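Local coordinates for FAD dependent oxidoreductase domain-containing protein (Deinococcus radiodurans R1, PDB 3C4N) that probably works as an FAD-dependent oxidoreductase of the ETF-QO/FixC family, and has ADP bound in its nucleotide pocket in this crystal, at residues 103-108 with 382-387; 136-141 with 150-155. All coordinates share one frame; numbering follows the deposited sequence.

Contact 1: residues 103-108 with 382-387; sequences REQLLG and LGLAAA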
loop_
_atom_site.group_PDB
_atom_site.type_symbol
_atom_site.label_atom_id
_atom_site.label_comp_id
_atom_site.label_asym_id
_atom_site.label_seq_id
_atom_site.Cartn_x
_atom_site.Cartn_y
_atom_site.Cartn_z
ATOM N N ARG A 103 0.699 1.777 -26.482
ATOM C CA ARG A 103 1.749 0.827 -26.834
ATOM C C ARG A 103 3.112 1.335 -26.386
ATOM O O ARG A 103 3.900 0.579 -25.810
ATOM C CB ARG A 103 1.782 0.533 -28.347
ATOM C CG ARG A 103 2.392 -0.843 -28.647
ATOM C CD ARG A 103 2.616 -1.176 -30.125
ATOM N NE ARG A 103 4.037 -1.032 -30.412
ATOM C CZ ARG A 103 4.813 -1.934 -31.009
ATOM N NH1 ARG A 103 4.344 -3.096 -31.426
ATOM N NH2 ARG A 103 6.097 -1.677 -31.155
ATOM N N GLU A 104 3.378 2.614 -26.646
ATOM C CA GLU A 104 4.639 3.243 -26.276
ATOM C C GLU A 104 4.866 3.188 -24.768
ATOM O O GLU A 104 5.979 2.908 -24.309
ATOM C CB GLU A 104 4.664 4.699 -26.750
ATOM C CG GLU A 104 6.062 5.286 -26.729
ATOM C CD GLU A 104 6.173 6.655 -27.401
ATOM O OE1 GLU A 104 7.286 6.982 -27.877
ATOM O OE2 GLU A 104 5.174 7.406 -27.444
ATOM N N GLN A 105 3.804 3.458 -24.006
ATOM C CA GLN A 105 3.863 3.424 -22.547
ATOM C C GLN A 105 4.294 2.027 -22.087
ATOM O O GLN A 105 5.198 1.878 -21.257
ATOM C CB GLN A 105 2.493 3.762 -21.943
ATOM C CG GLN A 105 2.104 5.215 -21.992
ATOM C CD GLN A 105 2.959 6.082 -21.094
ATOM O OE1 GLN A 105 3.773 6.862 -21.581
ATOM N NE2 GLN A 105 2.786 5.949 -19.775
ATOM N N LEU A 106 3.643 1.009 -22.645
ATOM C CA LEU A 106 3.929 -0.389 -22.334
ATOM C C LEU A 106 5.411 -0.721 -22.489
ATOM O O LEU A 106 6.056 -1.152 -21.534
ATOM C CB LEU A 106 3.091 -1.299 -23.240
ATOM C CG LEU A 106 1.777 -1.926 -22.739
ATOM C CD1 LEU A 106 1.191 -1.180 -21.586
ATOM C CD2 LEU A 106 0.806 -2.009 -23.890
ATOM N N LEU A 107 5.954 -0.518 -23.686
ATOM C CA LEU A 107 7.367 -0.808 -23.934
ATOM C C LEU A 107 8.310 0.067 -23.100
ATOM O O LEU A 107 9.440 -0.322 -22.830
ATOM C CB LEU A 107 7.690 -0.637 -25.423
ATOM C CG LEU A 107 6.930 -1.517 -26.421
ATOM C CD1 LEU A 107 7.322 -1.112 -27.828
ATOM C CD2 LEU A 107 7.231 -2.982 -26.181
ATOM N N GLY A 108 7.844 1.247 -22.694
ATOM C CA GLY A 108 8.682 2.126 -21.899
ATOM C C GLY A 108 8.377 2.017 -20.415
ATOM O O GLY A 108 8.874 2.806 -19.608
ATOM N N LEU A 382 -6.081 -0.001 -25.432
ATOM C CA LEU A 382 -6.413 1.403 -25.207
ATOM C C LEU A 382 -6.549 1.868 -23.747
ATOM O O LEU A 382 -6.856 3.035 -23.508
ATOM C CB LEU A 382 -7.733 1.691 -25.927
ATOM C CG LEU A 382 -7.857 1.227 -27.386
ATOM C CD1 LEU A 382 -9.316 1.237 -27.822
ATOM C CD2 LEU A 382 -7.024 2.111 -28.273
ATOM N N GLY A 383 -6.330 0.976 -22.781
ATOM C CA GLY A 383 -6.490 1.327 -21.370
ATOM C C GLY A 383 -5.708 2.501 -20.793
ATOM O O GLY A 383 -6.302 3.421 -20.240
ATOM N N LEU A 384 -4.382 2.470 -20.892
ATOM C CA LEU A 384 -3.560 3.551 -20.360
ATOM C C LEU A 384 -3.979 4.910 -20.913
ATOM O O LEU A 384 -4.180 5.855 -20.157
ATOM C CB LEU A 384 -2.076 3.304 -20.670
ATOM C CG LEU A 384 -1.413 2.132 -19.932
ATOM C CD1 LEU A 384 0.017 1.862 -20.463
ATOM C CD2 LEU A 384 -1.369 2.478 -18.455
ATOM N N ALA A 385 -4.136 4.990 -22.233
ATOM C CA ALA A 385 -4.512 6.231 -22.901
ATOM C C ALA A 385 -5.716 6.900 -22.268
ATOM O O ALA A 385 -5.709 8.117 -22.043
ATOM C CB ALA A 385 -4.784 5.966 -24.380
ATOM N N ALA A 386 -6.752 6.119 -21.975
ATOM C CA ALA A 386 -7.958 6.690 -21.375
ATOM C C ALA A 386 -7.713 7.173 -19.944
ATOM O O ALA A 386 -8.343 8.135 -19.500
ATOM C CB ALA A 386 -9.105 5.676 -21.422
ATOM N N ALA A 387 -6.796 6.522 -19.227
ATOM C CA ALA A 387 -6.493 6.940 -17.855
ATOM C C ALA A 387 -5.630 8.199 -17.869
ATOM O O ALA A 387 -5.755 9.051 -16.996
ATOM C CB ALA A 387 -5.777 5.819 -17.092
#

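Contact 2: residues 136-141 with 150-155; sequences TPTLDA and ALLDPA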
loop_
_atom_site.group_PDB
_atom_site.type_symbol
_atom_site.label_atom_id
_atom_site.label_comp_id
_atom_site.label_asym_id
_atom_site.label_seq_id
_atom_site.Cartn_x
_atom_site.Cartn_y
_atom_site.Cartn_z
ATOM N N THR A 136 -2.842 -13.859 -45.149
ATOM C CA THR A 136 -1.658 -14.694 -45.186
ATOM C C THR A 136 -2.050 -16.146 -44.947
ATOM O O THR A 136 -2.815 -16.455 -44.031
ATOM C CB THR A 136 -0.635 -14.248 -44.107
ATOM O OG1 THR A 136 -0.329 -12.858 -44.282
ATOM C CG2 THR A 136 0.652 -15.059 -44.213
ATOM N N PRO A 137 -1.542 -17.061 -45.789
ATOM C CA PRO A 137 -1.852 -18.485 -45.648
ATOM C C PRO A 137 -1.327 -19.012 -44.322
ATOM O O PRO A 137 -0.128 -18.943 -44.044
ATOM C CB PRO A 137 -1.147 -19.111 -46.849
ATOM C CG PRO A 137 0.045 -18.219 -47.029
ATOM C CD PRO A 137 -0.578 -16.845 -46.883
ATOM N N THR A 138 -2.240 -19.530 -43.508
ATOM C CA THR A 138 -1.913 -20.076 -42.197
ATOM C C THR A 138 -0.694 -20.986 -42.259
ATOM O O THR A 138 0.126 -21.003 -41.344
ATOM C CB THR A 138 -3.089 -20.887 -41.640
ATOM O OG1 THR A 138 -4.315 -20.194 -41.908
ATOM C CG2 THR A 138 -2.942 -21.071 -40.146
ATOM N N LEU A 139 -0.586 -21.744 -43.345
ATOM C CA LEU A 139 0.531 -22.663 -43.528
ATOM C C LEU A 139 1.879 -21.957 -43.423
ATOM O O LEU A 139 2.830 -22.487 -42.845
ATOM C CB LEU A 139 0.411 -23.367 -44.884
ATOM C CG LEU A 139 -0.301 -24.720 -44.921
ATOM C CD1 LEU A 139 -1.598 -24.667 -44.128
ATOM C CD2 LEU A 139 -0.564 -25.100 -46.367
ATOM N N ASP A 140 1.953 -20.756 -43.982
ATOM C CA ASP A 140 3.180 -19.967 -43.970
ATOM C C ASP A 140 3.321 -19.173 -42.679
ATOM O O ASP A 140 4.428 -18.998 -42.170
ATOM C CB ASP A 140 3.189 -19.020 -45.172
ATOM C CG ASP A 140 3.257 -19.760 -46.497
ATOM O OD1 ASP A 140 2.795 -19.205 -47.519
ATOM O OD2 ASP A 140 3.780 -20.895 -46.518
ATOM N N ALA A 141 2.192 -18.697 -42.159
ATOM C CA ALA A 141 2.160 -17.917 -40.918
ATOM C C ALA A 141 2.688 -18.730 -39.738
ATOM O O ALA A 141 3.415 -18.216 -38.887
ATOM C CB ALA A 141 0.735 -17.455 -40.636
ATOM N N ALA A 150 -0.792 -27.593 -34.624
ATOM C CA ALA A 150 -1.484 -28.787 -34.152
ATOM C C ALA A 150 -2.799 -28.486 -33.440
ATOM O O ALA A 150 -3.585 -29.392 -33.148
ATOM C CB ALA A 150 -0.559 -29.582 -33.222
ATOM N N LEU A 151 -3.034 -27.216 -33.146
ATOM C CA LEU A 151 -4.256 -26.831 -32.456
ATOM C C LEU A 151 -5.427 -26.731 -33.418
ATOM O O LEU A 151 -6.578 -26.934 -33.035
ATOM C CB LEU A 151 -4.072 -25.482 -31.765
ATOM C CG LEU A 151 -2.923 -25.362 -30.774
ATOM C CD1 LEU A 151 -2.848 -23.916 -30.302
ATOM C CD2 LEU A 151 -3.130 -26.307 -29.596
ATOM N N LEU A 152 -5.127 -26.428 -34.675
ATOM C CA LEU A 152 -6.173 -26.245 -35.665
ATOM C C LEU A 152 -6.112 -27.155 -36.868
ATOM O O LEU A 152 -5.245 -28.021 -36.985
ATOM C CB LEU A 152 -6.176 -24.794 -36.162
ATOM C CG LEU A 152 -5.013 -23.895 -35.745
ATOM C CD1 LEU A 152 -4.783 -22.793 -36.764
ATOM C CD2 LEU A 152 -5.320 -23.313 -34.387
ATOM N N ASP A 153 -7.059 -26.934 -37.769
ATOM C CA ASP A 153 -7.139 -27.690 -39.001
ATOM C C ASP A 153 -6.892 -26.692 -40.136
ATOM O O ASP A 153 -7.757 -25.888 -40.470
ATOM C CB ASP A 153 -8.522 -28.324 -39.137
ATOM C CG ASP A 153 -8.671 -29.110 -40.417
ATOM O OD1 ASP A 153 -8.575 -28.499 -41.504
ATOM O OD2 ASP A 153 -8.878 -30.337 -40.334
ATOM N N PRO A 154 -5.692 -26.726 -40.730
ATOM C CA PRO A 154 -5.293 -25.842 -41.829
ATOM C C PRO A 154 -6.329 -25.691 -42.939
ATOM O O PRO A 154 -6.434 -24.626 -43.547
ATOM C CB PRO A 154 -4.009 -26.487 -42.335
ATOM C CG PRO A 154 -3.409 -27.045 -41.069
ATOM C CD PRO A 154 -4.605 -27.658 -40.379
ATOM N N ALA A 155 -7.097 -26.745 -43.205
ATOM C CA ALA A 155 -8.108 -26.700 -44.265
ATOM C C ALA A 155 -9.318 -25.825 -43.928
ATOM O O ALA A 155 -9.797 -25.072 -44.773
ATOM C CB ALA A 155 -8.569 -28.119 -44.602
#

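Contact 1: residues 103-108 with 382-387
Leu384 reaches from helix 379-398 to Gln105 and Leu106 on helix 96-107, a helix-to-helix contact beside the Rossmann-type nucleotide-binding part of an FAD-dependent oxidoreductase fold. The two backbones come nearest at Gln105 and Leu384, whose CA atoms lie 7.7 Å apart, and the leucine side chain extends across the gap. Its first bond is directed at helix 96-107, but Leu384 CB stops 4.8 Å from Gln105 CB. With CG beside the backbone N and anti to the carbonyl carbon (chi1 -69°), this torsion sends the CG and CD1 end of the leucine toward helix 96-107. Leu384 CG is still 4.5 Å from Leu106 CD1. The terminal methyl CD1 makes both close contacts. It meets Gln105 at CB, the root of that side chain, and Leu106 at the tip of one branch; seen from the methyl, these two partners lie roughly at right angles to each other. The Leu106 side chain comes in slantwise to that of Leu384, its CB directed past helix 379-398 and only its end swinging closer; it also touches Tyr169 of strand 167-169. Gln105 bends at chi2 (-68°), carrying its amide beyond the leucine, and NE2 is hydrogen-bonded to Tyr54 OH on helix 46-58. Ala50 and Tyr54 of that helix also touch Leu384, which therefore packs among three helices. Helix 379-398 is kinked here, and Ala385 N, lacking a bond to the preceding turn, is hydrogen-bonded instead to Thr102 OG1. At the leucine tip the packing is tight: Leu384 CD1 lies 3.5 Å from Gln105 CB and 3.4 Å from Leu106 CD1.

Contact 2: residues 136-141 with 150-155
Leu139 and Pro154 meet with their side chains crossing at about a right angle, one branch of the leucine directed at the CB corner of the proline ring. The touching atoms are Leu139 CD1 and Pro154 CB, 3.5 Å apart. Moving round the ring, Pro154 CG is already 4.3 Å from that same Leu139 CD1, so the methyl sits by CB and does not lie centrally over the ring. Leu139 does not set out toward the proline at its CB; the approach is made by the end of the side chain, through an unusual chi1 of -93°. Beside this pair, and more deeply buried, Thr138 and Leu152 do point at each other, and their nearest atoms, Thr138 CG2 and Leu152 CD1, are 4.2 Å apart, a looser touch. The short helix 138-141 and the segment 150-155 are the two ends of an excursion between neighbouring antiparallel strands, 136-137 and 159-163, in the sheet that also contains strand 118-127, with 136-137 as an edge strand; the contact closes the excursion near its base. Leu126 of strand 118-127 packs against both Thr138 and Leu152, joining the inner pair to the sheet. Thr138 divides its work: the methyl faces Leu152, roughly anti to the backbone N, while OG1 turns to the returning chain and is hydrogen-bonded to the carbonyls of Leu157 and Pro158. Just before it, Pro137 occupies the N-cap position, and its carbonyl O takes two amides of the first turn, Asp140 N at 2.8 Å and Ala141 N at 3.0 Å. Just before Pro154, Asp153 OD1 accepts a weak bond from Ala155 N (2.9 Å, 123° at the hydrogen) and a hydrogen bond from Arg156 N.

In the fold
Contact 1 joins parts of the chain far apart in sequence, and contact 2 is nested within the long loop it closes; the second is a local closure spanning only a handful of residues. Their centres are 32 Å apart and their nearest atoms about 17 Å, so they do not touch. Contact 1 lies near the nucleotide: the side chain of Leu384 is about 10 Å from the bound ADP and about 7 Å from the side chain of Met47, an ADP-binding residue on helix 46-58. Contact 2 lies away from the ADP site, on the sheet of strand 118-127; its centre is about 29 Å from the centre of the chain, against 13 Å for contact 1.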